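Epsin-1 (Saccharomyces cerevisiae, PDB 5LOZ) binds phosphoinositide-rich membranes through its ENTH domain, the part present here, and is required for endocytosis and for the localization of actin. Local coordinates at residues V21-I27 with T65-Y69; K55-H59 with Q105-V109; L70-E76 with E129-I134. One frame throughout, in Å; residues are numbered along the deposited sequence.

Contact 1 of 3, residues V21-I27 with T65-Y69; sequences VSKDSLI and TVIDY
Thr65 meets Val21 tip to tip, methyl against methyl: Thr65 CG2 lies 3.8 Å from Val21 CG2. Threonine suits a helix position with two kinds of neighbour, because its methyl can face an apolar partner while OG1 turns back to bond to the carbonyl of Ala61 one turn earlier and to Lys112. With CG2 anti to the backbone N, the two branches are sorted in just this way.

Val66 is buried and takes the contact from the flank. Its CG2 touches Leu26 CD2 at 4.1 Å, and the same leucine methyl rests against Val66 CA. Leu29 and Leu46 also pack on this valine, a compact branched residue fitting a place where several helices meet. The ENTH domain is a superhelix of alpha-helices, and here the start of helix 23-32 lies across helix 57-73, the axes of the two short segments approaching to 10.3 Å at an angle of 51°. Ser22 caps that start with a weak bond from Ser25 N to its OG.

Tyr69 presents a whole ring face. Leu26 CB sits 3.8 Å from the ring centroid and 11° off its normal, a CH-pi contact, while Leu26 CD2 touches Tyr69 CB. The ring is brought beneath the leucine by a chi1 of -161°, which swings CG away from the backbone N. A leucine is apt here, since its CB covers the ring while its branched end reaches back to Val66. At the far end of the ring, Ile27 CG1 approaches Tyr69 OH at 3.6 Å.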
ATOM      1  N   VAL A  21      -3.131  -5.127  -8.642  1.00 14.46           N
ATOM      2  CA  VAL A  21      -2.373  -3.933  -9.010  1.00 15.33           C
ATOM      3  C   VAL A  21      -1.393  -4.305 -10.135  1.00 17.72           C
ATOM      4  O   VAL A  21      -0.713  -5.344 -10.080  1.00 18.18           O
ATOM      5  CB  VAL A  21      -1.606  -3.361  -7.796  1.00 16.71           C
ATOM      6  CG1 VAL A  21      -0.859  -2.098  -8.171  1.00 12.44           C
ATOM      7  CG2 VAL A  21      -2.584  -3.109  -6.627  1.00 10.98           C
ATOM      8  N   SER A  22      -1.364  -3.485 -11.175  1.00 17.87           N
ATOM      9  CA  SER A  22      -0.419  -3.654 -12.262  1.00 19.96           C
ATOM     10  C   SER A  22       1.065  -3.546 -11.800  1.00 20.62           C
ATOM     11  O   SER A  22       1.428  -2.680 -10.955  1.00 15.51           O
ATOM     12  CB  SER A  22      -0.705  -2.597 -13.344  1.00 22.39           C
ATOM     13  OG  SER A  22       0.459  -2.219 -14.064  1.00 28.47           O
ATOM     14  N   LYS A  23       1.910  -4.406 -12.372  1.00 22.26           N
ATOM     15  CA  LYS A  23       3.368  -4.326 -12.152  1.00 23.54           C
ATOM     16  C   LYS A  23       3.932  -2.980 -12.596  1.00 22.30           C
ATOM     17  O   LYS A  23       4.768  -2.397 -11.939  1.00 16.47           O
ATOM     18  CB  LYS A  23       4.082  -5.450 -12.915  1.00 25.40           C
ATOM     19  CG  LYS A  23       5.481  -5.765 -12.382  1.00 31.09           C
ATOM     20  CD  LYS A  23       6.218  -6.816 -13.269  1.00 40.37           C
ATOM     21  CE  LYS A  23       5.440  -8.164 -13.363  1.00 44.32           C
ATOM     22  NZ  LYS A  23       6.236  -9.319 -13.928  1.00 46.05           N
ATOM     23  N   ASP A  24       3.476  -2.505 -13.742  1.00 23.71           N
ATOM     24  CA  ASP A  24       3.794  -1.172 -14.241  1.00 24.18           C
ATOM     25  C   ASP A  24       3.684  -0.108 -13.129  1.00 23.02           C
ATOM     26  O   ASP A  24       4.627   0.678 -12.868  1.00 22.51           O
ATOM     27  CB  ASP A  24       2.764  -0.790 -15.324  1.00 26.30           C
ATOM     28  CG  ASP A  24       3.278  -0.941 -16.705  1.00 33.25           C
ATOM     29  OD1 ASP A  24       2.872  -1.937 -17.361  1.00 41.94           O
ATOM     30  OD2 ASP A  24       4.056  -0.045 -17.137  1.00 42.85           O
ATOM     31  N   SER A  25       2.500  -0.056 -12.518  1.00 19.37           N
ATOM     32  CA  SER A  25       2.185   0.938 -11.493  1.00 18.22           C
ATOM     33  C   SER A  25       3.110   0.814 -10.278  1.00 14.70           C
ATOM     34  O   SER A  25       3.624   1.809  -9.792  1.00 12.49           O
ATOM     35  CB  SER A  25       0.714   0.811 -11.061  1.00 17.90           C
ATOM     36  OG  SER A  25      -0.139   1.054 -12.165  1.00 22.34           O
ATOM     37  N   LEU A  26       3.334  -0.404  -9.815  1.00 11.47           N
ATOM     38  CA  LEU A  26       4.140  -0.607  -8.650  1.00 13.06           C
ATOM     39  C   LEU A  26       5.584  -0.115  -8.850  1.00 12.70           C
ATOM     40  O   LEU A  26       6.152   0.524  -7.994  1.00 11.23           O
ATOM     41  CB  LEU A  26       4.084  -2.070  -8.221  1.00 12.99           C
ATOM     42  CG  LEU A  26       2.688  -2.568  -7.745  1.00 15.47           C
ATOM     43  CD1 LEU A  26       2.618  -4.064  -7.785  1.00 15.33           C
ATOM     44  CD2 LEU A  26       2.370  -2.089  -6.345  1.00 14.13           C
ATOM     45  N   ILE A  27       6.176  -0.463  -9.979  1.00 15.67           N
ATOM     46  CA  ILE A  27       7.547  -0.083 -10.280  1.00 16.08           C
ATOM     47  C   ILE A  27       7.666   1.425 -10.339  1.00 16.11           C
ATOM     48  O   ILE A  27       8.584   2.018  -9.739  1.00 14.76           O
ATOM     49  CB  ILE A  27       8.024  -0.733 -11.607  1.00 16.49           C
ATOM     50  CG1 ILE A  27       8.253  -2.230 -11.415  1.00 17.77           C
ATOM     51  CG2 ILE A  27       9.309  -0.038 -12.162  1.00 21.00           C
ATOM     52  CD1 ILE A  27       8.276  -2.949 -12.682  1.00 20.95           C
ATOM     53  N   THR A  65      -1.391  -3.321  -1.018  1.00 10.99           N
ATOM     54  CA  THR A  65      -0.465  -3.921  -2.015  1.00 11.83           C
ATOM     55  C   THR A  65       0.627  -2.942  -2.440  1.00 10.75           C
ATOM     56  O   THR A  65       1.800  -3.307  -2.527  1.00 10.04           O
ATOM     57  CB  THR A  65      -1.208  -4.417  -3.290  1.00 13.49           C
ATOM     58  OG1 THR A  65      -2.211  -5.360  -2.896  1.00 14.82           O
ATOM     59  CG2 THR A  65      -0.282  -5.063  -4.262  1.00 15.60           C
ATOM     60  N   VAL A  66       0.231  -1.702  -2.698  1.00  9.39           N
ATOM     61  CA  VAL A  66       1.174  -0.663  -3.003  1.00 10.73           C
ATOM     62  C   VAL A  66       2.124  -0.459  -1.820  1.00 11.47           C
ATOM     63  O   VAL A  66       3.356  -0.433  -2.015  1.00 11.04           O
ATOM     64  CB  VAL A  66       0.461   0.652  -3.380  1.00 11.82           C
ATOM     65  CG1 VAL A  66       1.437   1.759  -3.560  1.00 12.67           C
ATOM     66  CG2 VAL A  66      -0.383   0.441  -4.645  1.00 11.90           C
ATOM     67  N   ILE A  67       1.576  -0.338  -0.592  1.00 10.24           N
ATOM     68  CA  ILE A  67       2.450  -0.135   0.581  1.00  9.57           C
ATOM     69  C   ILE A  67       3.488  -1.268   0.764  1.00 10.00           C
ATOM     70  O   ILE A  67       4.655  -1.031   1.089  1.00 10.00           O
ATOM     71  CB  ILE A  67       1.667   0.131   1.859  1.00 11.31           C
ATOM     72  CG1 ILE A  67       0.826   1.390   1.713  1.00 12.82           C
ATOM     73  CG2 ILE A  67       2.638   0.221   3.076  1.00  7.46           C
ATOM     74  CD1 ILE A  67      -0.146   1.618   2.801  1.00 12.43           C
ATOM     75  N   ASP A  68       3.054  -2.511   0.543  1.00 11.38           N
ATOM     76  CA  ASP A  68       3.933  -3.669   0.649  1.00 11.38           C
ATOM     77  C   ASP A  68       5.103  -3.537  -0.327  1.00 11.57           C
ATOM     78  O   ASP A  68       6.270  -3.766   0.075  1.00 14.45           O
ATOM     79  CB  ASP A  68       3.146  -4.954   0.442  1.00 12.89           C
ATOM     80  CG  ASP A  68       4.036  -6.150   0.210  1.00 15.14           C
ATOM     81  OD1 ASP A  68       4.555  -6.638   1.217  1.00 23.20           O
ATOM     82  OD2 ASP A  68       4.278  -6.528  -0.978  1.00 18.26           O
ATOM     83  N   TYR A  69       4.818  -3.188  -1.585  1.00 11.37           N
ATOM     84  CA  TYR A  69       5.844  -3.047  -2.600  1.00 10.59           C
ATOM     85  C   TYR A  69       6.811  -1.900  -2.238  1.00 10.87           C
ATOM     86  O   TYR A  69       8.024  -1.998  -2.432  1.00 10.28           O
ATOM     87  CB  TYR A  69       5.246  -2.784  -3.956  1.00 12.02           C
ATOM     88  CG  TYR A  69       6.183  -3.064  -5.106  1.00 15.18           C
ATOM     89  CD1 TYR A  69       6.321  -4.342  -5.614  1.00 17.67           C
ATOM     90  CD2 TYR A  69       6.929  -2.054  -5.688  1.00 15.48           C
ATOM     91  CE1 TYR A  69       7.158  -4.621  -6.672  1.00 19.38           C
ATOM     92  CE2 TYR A  69       7.786  -2.321  -6.764  1.00 17.09           C
ATOM     93  CZ  TYR A  69       7.898  -3.620  -7.247  1.00 18.38           C
ATOM     94  OH  TYR A  69       8.714  -3.976  -8.300  1.00 23.43           O
TER

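Contact 2 of 3, residues K55-H59 with Q105-V109; sequences KYWRH and QGQIV
Trp57 is sandwiched: over one face of its indole comes Gln105, over the other the CG of Arg58, its own neighbour in sequence. Gln105 CB makes the CH-pi contact, 3.6 Å from the centroid of the six-membered ring and 23° off the normal. Further along the same glutamine the amide runs on past the CZ2-CH2 rim, its plane 17° from that of the ring, with Gln105 OE1 3.4 Å from Trp57 CH2. A bend at chi2 carries the chain along the CE2-CZ2 rim of the indole, and Gln105 NE2 is held by a hydrogen bond to Asp99. On the Arg58 side the guanidinium also lies against the indole, with Trp57 CZ2 3.3 Å above its plane.

Long, flat-ended side chains suit both places, since each can lay a methylene on the aromatic face and carry a planar polar group to its rim. This packing joins the first turn of helix 57-73, which Tyr56 precedes as N-cap residue, to the beginning of helix 106-121 in the ENTH helical superhelix; His97, from the loop before helix 106-121, also meets the indole.

Trp57 CG stands between the backbone N and the carbonyl carbon (chi1 66°), projecting the large ring toward the second helix. There Ile108 CD1 reaches Trp57 CH2 at 3.9 Å. Val109, buried and also touching Ile60 and Leu64, brings CG2 to within 4.3 Å of Trp57 CB.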
ATOM      1  N   LYS A  55     -17.560  -0.786   1.342  1.00 19.67           N
ATOM      2  CA  LYS A  55     -17.985  -0.960  -0.041  1.00 20.45           C
ATOM      3  C   LYS A  55     -16.798  -0.804  -0.999  1.00 19.40           C
ATOM      4  O   LYS A  55     -16.694  -1.482  -2.011  1.00 18.00           O
ATOM      5  CB  LYS A  55     -19.058   0.087  -0.383  1.00 23.08           C
ATOM      6  CG  LYS A  55     -19.518   0.070  -1.801  1.00 28.63           C
ATOM      7  CD  LYS A  55     -20.556   1.191  -2.049  1.00 35.40           C
ATOM      8  CE  LYS A  55     -20.817   1.416  -3.551  1.00 37.36           C
ATOM      9  NZ  LYS A  55     -21.841   2.492  -3.826  1.00 39.70           N
ATOM     10  N   TYR A  56     -15.893   0.100  -0.655  1.00 18.07           N
ATOM     11  CA  TYR A  56     -14.685   0.333  -1.452  1.00 17.23           C
ATOM     12  C   TYR A  56     -13.503  -0.413  -0.905  1.00 16.22           C
ATOM     13  O   TYR A  56     -12.402   0.126  -0.871  1.00 17.69           O
ATOM     14  CB  TYR A  56     -14.394   1.824  -1.493  1.00 19.28           C
ATOM     15  CG  TYR A  56     -15.544   2.594  -2.067  1.00 24.61           C
ATOM     16  CD1 TYR A  56     -15.821   2.538  -3.421  1.00 26.27           C
ATOM     17  CD2 TYR A  56     -16.373   3.342  -1.258  1.00 28.22           C
ATOM     18  CE1 TYR A  56     -16.883   3.220  -3.960  1.00 30.96           C
ATOM     19  CE2 TYR A  56     -17.441   4.042  -1.797  1.00 31.28           C
ATOM     20  CZ  TYR A  56     -17.690   3.974  -3.157  1.00 33.26           C
ATOM     21  OH  TYR A  56     -18.752   4.655  -3.719  1.00 36.33           O
ATOM     22  N   TRP A  57     -13.714  -1.674  -0.503  1.00 14.34           N
ATOM     23  CA  TRP A  57     -12.642  -2.480   0.012  1.00 13.55           C
ATOM     24  C   TRP A  57     -11.489  -2.664  -0.989  1.00 13.10           C
ATOM     25  O   TRP A  57     -10.348  -2.944  -0.565  1.00 10.91           O
ATOM     26  CB  TRP A  57     -13.156  -3.849   0.469  1.00 14.22           C
ATOM     27  CG  TRP A  57     -13.698  -4.748  -0.622  1.00 10.00           C
ATOM     28  CD1 TRP A  57     -14.996  -4.834  -1.028  1.00 11.96           C
ATOM     29  CD2 TRP A  57     -12.965  -5.663  -1.432  1.00 11.08           C
ATOM     30  NE1 TRP A  57     -15.110  -5.746  -2.041  1.00 11.81           N
ATOM     31  CE2 TRP A  57     -13.881  -6.264  -2.318  1.00 11.81           C
ATOM     32  CE3 TRP A  57     -11.621  -6.042  -1.508  1.00  8.69           C
ATOM     33  CZ2 TRP A  57     -13.490  -7.215  -3.261  1.00 13.17           C
ATOM     34  CZ3 TRP A  57     -11.251  -6.984  -2.424  1.00 14.10           C
ATOM     35  CH2 TRP A  57     -12.172  -7.561  -3.289  1.00 15.55           C
ATOM     36  N   ARG A  58     -11.764  -2.556  -2.299  1.00 11.41           N
ATOM     37  CA  ARG A  58     -10.689  -2.665  -3.311  1.00 12.04           C
ATOM     38  C   ARG A  58      -9.699  -1.512  -3.207  1.00 11.09           C
ATOM     39  O   ARG A  58      -8.504  -1.711  -3.422  1.00 10.12           O
ATOM     40  CB  ARG A  58     -11.217  -2.834  -4.735  1.00 10.58           C
ATOM     41  CG  ARG A  58     -11.953  -4.132  -4.984  1.00  8.40           C
ATOM     42  CD  ARG A  58     -12.702  -4.104  -6.301  1.00 11.35           C
ATOM     43  NE  ARG A  58     -13.352  -5.414  -6.521  1.00 12.79           N
ATOM     44  CZ  ARG A  58     -14.558  -5.746  -6.042  1.00 14.87           C
ATOM     45  NH1 ARG A  58     -15.231  -4.881  -5.315  1.00 11.82           N
ATOM     46  NH2 ARG A  58     -15.056  -6.956  -6.242  1.00 13.22           N
ATOM     47  N   HIS A  59     -10.165  -0.335  -2.795  1.00 11.15           N
ATOM     48  CA  HIS A  59      -9.295   0.768  -2.554  1.00 10.88           C
ATOM     49  C   HIS A  59      -8.290   0.407  -1.476  1.00 12.43           C
ATOM     50  O   HIS A  59      -7.097   0.668  -1.611  1.00 14.53           O
ATOM     51  CB  HIS A  59     -10.066   2.015  -2.097  1.00 11.05           C
ATOM     52  CG  HIS A  59     -10.814   2.722  -3.174  1.00 13.01           C
ATOM     53  ND1 HIS A  59     -11.784   3.666  -2.896  1.00 16.02           N
ATOM     54  CD2 HIS A  59     -10.800   2.582  -4.519  1.00 14.81           C
ATOM     55  CE1 HIS A  59     -12.296   4.104  -4.031  1.00 12.31           C
ATOM     56  NE2 HIS A  59     -11.717   3.469  -5.029  1.00 14.58           N
ATOM     57  N   GLN A 105     -14.859 -11.048   0.937  1.00 12.71           N
ATOM     58  CA  GLN A 105     -13.840 -10.254   0.289  1.00 10.25           C
ATOM     59  C   GLN A 105     -12.903  -9.656   1.308  1.00 11.27           C
ATOM     60  O   GLN A 105     -11.734  -9.396   1.017  1.00  9.90           O
ATOM     61  CB  GLN A 105     -14.472  -9.152  -0.558  1.00 11.01           C
ATOM     62  CG  GLN A 105     -15.455  -9.637  -1.622  1.00 11.90           C
ATOM     63  CD  GLN A 105     -14.814 -10.321  -2.797  1.00 12.84           C
ATOM     64  OE1 GLN A 105     -13.606 -10.596  -2.809  1.00 13.45           O
ATOM     65  NE2 GLN A 105     -15.625 -10.622  -3.815  1.00 15.13           N
ATOM     66  N   GLY A 106     -13.413  -9.401   2.515  1.00 11.86           N
ATOM     67  CA  GLY A 106     -12.600  -8.838   3.596  1.00 12.83           C
ATOM     68  C   GLY A 106     -11.344  -9.613   3.962  1.00 11.50           C
ATOM     69  O   GLY A 106     -10.368  -9.048   4.454  1.00 12.45           O
ATOM     70  N   GLN A 107     -11.351 -10.911   3.715  1.00 11.39           N
ATOM     71  CA  GLN A 107     -10.163 -11.741   3.958  1.00 12.36           C
ATOM     72  C   GLN A 107      -8.943 -11.306   3.123  1.00 12.65           C
ATOM     73  O   GLN A 107      -7.804 -11.495   3.550  1.00  9.74           O
ATOM     74  CB  GLN A 107     -10.453 -13.200   3.712  1.00 13.76           C
ATOM     75  CG  GLN A 107     -10.653 -13.558   2.271  1.00 14.91           C
ATOM     76  CD  GLN A 107     -11.031 -15.000   2.086  1.00 18.74           C
ATOM     77  OE1 GLN A 107     -10.191 -15.891   2.308  1.00 20.04           O
ATOM     78  NE2 GLN A 107     -12.289 -15.258   1.655  1.00 14.62           N
ATOM     79  N   ILE A 108      -9.205 -10.706   1.942  1.00 11.79           N
ATOM     80  CA  ILE A 108      -8.174 -10.186   1.076  1.00 12.00           C
ATOM     81  C   ILE A 108      -7.484  -9.025   1.795  1.00 10.63           C
ATOM     82  O   ILE A 108      -6.263  -8.983   1.852  1.00 12.92           O
ATOM     83  CB  ILE A 108      -8.755  -9.767  -0.309  1.00 13.23           C
ATOM     84  CG1 ILE A 108      -9.292 -11.002  -1.062  1.00 13.23           C
ATOM     85  CG2 ILE A 108      -7.703  -9.049  -1.132  1.00 12.39           C
ATOM     86  CD1 ILE A 108     -10.166 -10.723  -2.329  1.00 11.50           C
ATOM     87  N   VAL A 109      -8.260  -8.090   2.328  1.00 10.06           N
ATOM     88  CA  VAL A 109      -7.765  -6.971   3.142  1.00 11.64           C
ATOM     89  C   VAL A 109      -6.999  -7.451   4.359  1.00 12.37           C
ATOM     90  O   VAL A 109      -5.853  -7.013   4.573  1.00 11.26           O
ATOM     91  CB  VAL A 109      -8.885  -6.043   3.595  1.00 12.56           C
ATOM     92  CG1 VAL A 109      -8.361  -4.909   4.507  1.00 11.50           C
ATOM     93  CG2 VAL A 109      -9.633  -5.436   2.381  1.00 13.64           C
TER

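Contact 3 of 3, residues L70-E76 with E129-I134; sequences LIRFGSE and ERNMNI
Arg130 turns the edge of its guanidinium to the end of helix 57-73, and the partners lie close to its plane. Arg130 NH1 and NH2 together grip one atom, Gly74 O, each at 2.9 Å; NH2 approaches in the carbonyl plane, NH1 tilted from it. A second bond from Arg130 NH1 goes to Ile71 O at 2.7 Å, coming from above that carbonyl plane. Along another part of the edge, Arg130 NH2 makes a salt bridge of 3.0 Å to Glu76 OE2, with a weak bond from NE to the same oxygen; the carboxylate is turned 75° from the guanidinium, and Arg137 also pairs with it. A bend at chi3 (59°) turns the arginine toward this row of acceptors, while Ile134 CD1 covers one guanidinium face. Cutting this arginine back to alanine would probably strip the carbonyls of Ile71 and Gly74 of these donors and deprive Glu76 of a positive partner.

Asn133 lies flat on Phe73, amide and ring planes 16° apart, with its CG 3.3 Å from Phe73 CE2. Its amide is held in that stack by two bonds: Asn133 ND2 donates to Arg72 O across the contact and, at 2.8 Å, to Glu129 OE2 within its own helix. Glu129 OE2 also receives Arg72 NE at 3.0 Å, the two donors coming from opposite faces of the carboxylate. Arg72, meanwhile, is salt-bridged to Asp68 as well, so the arginine links two acidic residues.

Arginine suits its place by offering several N-H groups to helix-end carbonyls, asparagine by pairing one amide N with a carbonyl and a carboxylate while its flat face stacks on Phe73. Side chains of the last helix thus hydrogen-bond to carbonyls at the C-terminal end of helix 57-73, joining two helices of the ENTH superhelix.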
ATOM      1  N   LEU A  70       6.252  -0.819  -1.704  1.00  8.67           N
ATOM      2  CA  LEU A  70       7.007   0.358  -1.388  1.00  9.55           C
ATOM      3  C   LEU A  70       8.035   0.108  -0.281  1.00 10.44           C
ATOM      4  O   LEU A  70       9.138   0.640  -0.337  1.00  9.11           O
ATOM      5  CB  LEU A  70       6.076   1.495  -0.962  1.00  6.98           C
ATOM      6  CG  LEU A  70       5.300   2.249  -2.035  1.00  9.08           C
ATOM      7  CD1 LEU A  70       4.516   3.431  -1.464  1.00  8.14           C
ATOM      8  CD2 LEU A  70       6.269   2.720  -3.134  1.00 11.90           C
ATOM      9  N   ILE A  71       7.658  -0.644   0.743  1.00 10.39           N
ATOM     10  CA  ILE A  71       8.587  -0.912   1.845  1.00 11.18           C
ATOM     11  C   ILE A  71       9.641  -1.937   1.426  1.00 11.11           C
ATOM     12  O   ILE A  71      10.710  -1.996   2.008  1.00 11.09           O
ATOM     13  CB  ILE A  71       7.890  -1.296   3.190  1.00 10.31           C
ATOM     14  CG1 ILE A  71       7.255  -2.685   3.137  1.00 13.05           C
ATOM     15  CG2 ILE A  71       6.866  -0.199   3.629  1.00 12.67           C
ATOM     16  CD1 ILE A  71       6.858  -3.241   4.489  1.00  9.83           C
ATOM     17  N   ARG A  72       9.311  -2.753   0.413  1.00 12.09           N
ATOM     18  CA  ARG A  72      10.226  -3.719  -0.119  1.00 11.01           C
ATOM     19  C   ARG A  72      11.150  -3.151  -1.219  1.00 10.74           C
ATOM     20  O   ARG A  72      12.266  -3.638  -1.392  1.00 11.11           O
ATOM     21  CB  ARG A  72       9.498  -4.952  -0.623  1.00 11.79           C
ATOM     22  CG  ARG A  72       8.883  -5.839   0.432  1.00 10.62           C
ATOM     23  CD  ARG A  72       7.764  -6.697  -0.171  1.00 19.58           C
ATOM     24  NE  ARG A  72       8.280  -7.607  -1.153  1.00 26.54           N
ATOM     25  CZ  ARG A  72       7.668  -7.984  -2.268  1.00 31.72           C
ATOM     26  NH1 ARG A  72       6.449  -7.550  -2.572  1.00 32.30           N
ATOM     27  NH2 ARG A  72       8.288  -8.836  -3.092  1.00 35.29           N
ATOM     28  N   PHE A  73      10.689  -2.133  -1.949  1.00 11.17           N
ATOM     29  CA  PHE A  73      11.440  -1.619  -3.120  1.00 12.41           C
ATOM     30  C   PHE A  73      11.626  -0.109  -3.134  1.00 12.35           C
ATOM     31  O   PHE A  73      12.385   0.409  -3.943  1.00 12.83           O
ATOM     32  CB  PHE A  73      10.713  -2.005  -4.423  1.00 13.42           C
ATOM     33  CG  PHE A  73      10.777  -3.470  -4.755  1.00 15.21           C
ATOM     34  CD1 PHE A  73       9.785  -4.358  -4.294  1.00 19.52           C
ATOM     35  CD2 PHE A  73      11.825  -3.968  -5.525  1.00 13.75           C
ATOM     36  CE1 PHE A  73       9.841  -5.753  -4.628  1.00 16.21           C
ATOM     37  CE2 PHE A  73      11.894  -5.357  -5.857  1.00 15.13           C
ATOM     38  CZ  PHE A  73      10.899  -6.234  -5.397  1.00 19.62           C
ATOM     39  N   GLY A  74      10.888   0.617  -2.295  1.00 11.55           N
ATOM     40  CA  GLY A  74      10.894   2.069  -2.340  1.00 11.46           C
ATOM     41  C   GLY A  74      11.814   2.706  -1.348  1.00 12.99           C
ATOM     42  O   GLY A  74      12.562   2.027  -0.675  1.00 11.00           O
ATOM     43  N   SER A  75      11.756   4.031  -1.274  1.00 13.92           N
ATOM     44  CA  SER A  75      12.523   4.836  -0.317  1.00 16.41           C
ATOM     45  C   SER A  75      12.377   4.380   1.145  1.00 17.34           C
ATOM     46  O   SER A  75      11.295   3.974   1.579  1.00 15.80           O
ATOM     47  CB  SER A  75      12.020   6.300  -0.430  1.00 17.60           C
ATOM     48  OG  SER A  75      12.318   7.049   0.719  1.00 18.72           O
ATOM     49  N   GLU A  76      13.443   4.493   1.931  1.00 16.95           N
ATOM     50  CA  GLU A  76      13.352   4.199   3.367  1.00 17.77           C
ATOM     51  C   GLU A  76      12.236   5.016   4.041  1.00 15.56           C
ATOM     52  O   GLU A  76      11.701   4.634   5.047  1.00 17.62           O
ATOM     53  CB  GLU A  76      14.687   4.501   4.106  1.00 19.62           C
ATOM     54  CG  GLU A  76      15.862   3.717   3.682  1.00 24.88           C
ATOM     55  CD  GLU A  76      15.823   2.213   4.044  1.00 29.19           C
ATOM     56  OE1 GLU A  76      15.002   1.766   4.872  1.00 33.71           O
ATOM     57  OE2 GLU A  76      16.625   1.472   3.435  1.00 31.29           O
ATOM     58  N   GLU A 129      15.294  -8.223   2.483  1.00 14.90           N
ATOM     59  CA  GLU A 129      14.554  -7.910   1.280  1.00 16.28           C
ATOM     60  C   GLU A 129      15.049  -6.621   0.675  1.00 16.12           C
ATOM     61  O   GLU A 129      15.284  -6.539  -0.551  1.00 15.49           O
ATOM     62  CB  GLU A 129      13.057  -7.799   1.596  1.00 16.41           C
ATOM     63  CG  GLU A 129      12.189  -7.535   0.440  1.00 18.40           C
ATOM     64  CD  GLU A 129      11.818  -8.749  -0.391  1.00 14.66           C
ATOM     65  OE1 GLU A 129      12.153  -9.890  -0.026  1.00 27.15           O
ATOM     66  OE2 GLU A 129      11.168  -8.545  -1.426  1.00 21.33           O
ATOM     67  N   ARG A 130      15.170  -5.578   1.492  1.00 14.55           N
ATOM     68  CA  ARG A 130      15.548  -4.277   0.959  1.00 16.26           C
ATOM     69  C   ARG A 130      17.001  -4.255   0.430  1.00 16.97           C
ATOM     70  O   ARG A 130      17.266  -3.657  -0.613  1.00 17.47           O
ATOM     71  CB  ARG A 130      15.308  -3.158   1.972  1.00 15.84           C
ATOM     72  CG  ARG A 130      13.807  -2.880   2.246  1.00 15.32           C
ATOM     73  CD  ARG A 130      13.586  -1.779   3.231  1.00 12.11           C
ATOM     74  NE  ARG A 130      14.186  -0.527   2.794  1.00 15.05           N
ATOM     75  CZ  ARG A 130      13.683   0.258   1.859  1.00 17.41           C
ATOM     76  NH1 ARG A 130      12.532  -0.069   1.303  1.00 16.03           N
ATOM     77  NH2 ARG A 130      14.314   1.368   1.487  1.00 17.14           N
ATOM     78  N   ASN A 131      17.925  -4.895   1.133  1.00 17.12           N
ATOM     79  CA  ASN A 131      19.287  -5.062   0.618  1.00 20.55           C
ATOM     80  C   ASN A 131      19.308  -5.756  -0.737  1.00 20.91           C
ATOM     81  O   ASN A 131      20.029  -5.378  -1.650  1.00 22.78           O
ATOM     82  CB  ASN A 131      20.134  -5.898   1.579  1.00 21.03           C
ATOM     83  CG  ASN A 131      20.591  -5.123   2.786  1.00 22.60           C
ATOM     84  OD1 ASN A 131      20.485  -3.878   2.836  1.00 22.03           O
ATOM     85  ND2 ASN A 131      21.111  -5.856   3.786  1.00 23.01           N
ATOM     86  N   MET A 132      18.494  -6.795  -0.845  1.00 21.34           N
ATOM     87  CA  MET A 132      18.363  -7.528  -2.044  1.00 20.42           C
ATOM     88  C   MET A 132      17.766  -6.706  -3.165  1.00 19.35           C
ATOM     89  O   MET A 132      18.280  -6.764  -4.308  1.00 18.25           O
ATOM     90  CB  MET A 132      17.489  -8.736  -1.802  1.00 20.62           C
ATOM     91  CG  MET A 132      17.254  -9.568  -3.034  1.00 24.25           C
ATOM     92  SD  MET A 132      16.414 -11.141  -2.589  1.00 27.65           S
ATOM     93  CE  MET A 132      16.725 -11.154  -0.871  1.00 16.14           C
ATOM     94  N   ASN A 133      16.703  -5.939  -2.853  1.00 15.53           N
ATOM     95  CA  ASN A 133      15.936  -5.262  -3.862  1.00 16.08           C
ATOM     96  C   ASN A 133      16.510  -3.925  -4.260  1.00 15.89           C
ATOM     97  O   ASN A 133      16.297  -3.455  -5.362  1.00 18.78           O
ATOM     98  CB  ASN A 133      14.499  -5.054  -3.396  1.00 14.68           C
ATOM     99  CG  ASN A 133      13.706  -6.373  -3.254  1.00 19.02           C
ATOM    100  OD1 ASN A 133      13.941  -7.339  -3.971  1.00 15.81           O
ATOM    101  ND2 ASN A 133      12.787  -6.408  -2.289  1.00 15.06           N
ATOM    102  N   ILE A 134      17.216  -3.279  -3.350  1.00 16.89           N
ATOM    103  CA  ILE A 134      17.634  -1.893  -3.561  1.00 16.65           C
ATOM    104  C   ILE A 134      19.156  -1.810  -3.714  1.00 18.60           C
ATOM    105  O   ILE A 134      19.919  -1.994  -2.753  1.00 16.39           O
ATOM    106  CB  ILE A 134      17.195  -0.975  -2.443  1.00 15.25           C
ATOM    107  CG1 ILE A 134      15.658  -1.048  -2.241  1.00 15.48           C
ATOM    108  CG2 ILE A 134      17.645   0.436  -2.700  1.00 17.81           C
ATOM    109  CD1 ILE A 134      15.166  -0.270  -1.101  1.00 11.72           C
TER

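Overall arrangement
All three contacts draw on helix 57-73, and they follow one another along it: contact 2 at its first turn, contact 1 further on, contact 3 at its end. The centres of contacts 2 and 3 are 26 Å apart, on opposite sides of the chain's centre, with contact 1 about 17 Å from contact 2 and 13 Å from contact 3. The partners are helix 106-121 for contact 2, helix 23-32 for contact 1 and helix 123-133 for contact 3. Along the chain contact 1 closes before contact 3 opens, whereas contact 2 interleaves with both. One long helix thus ties early and late parts of the sequence into the single ENTH domain.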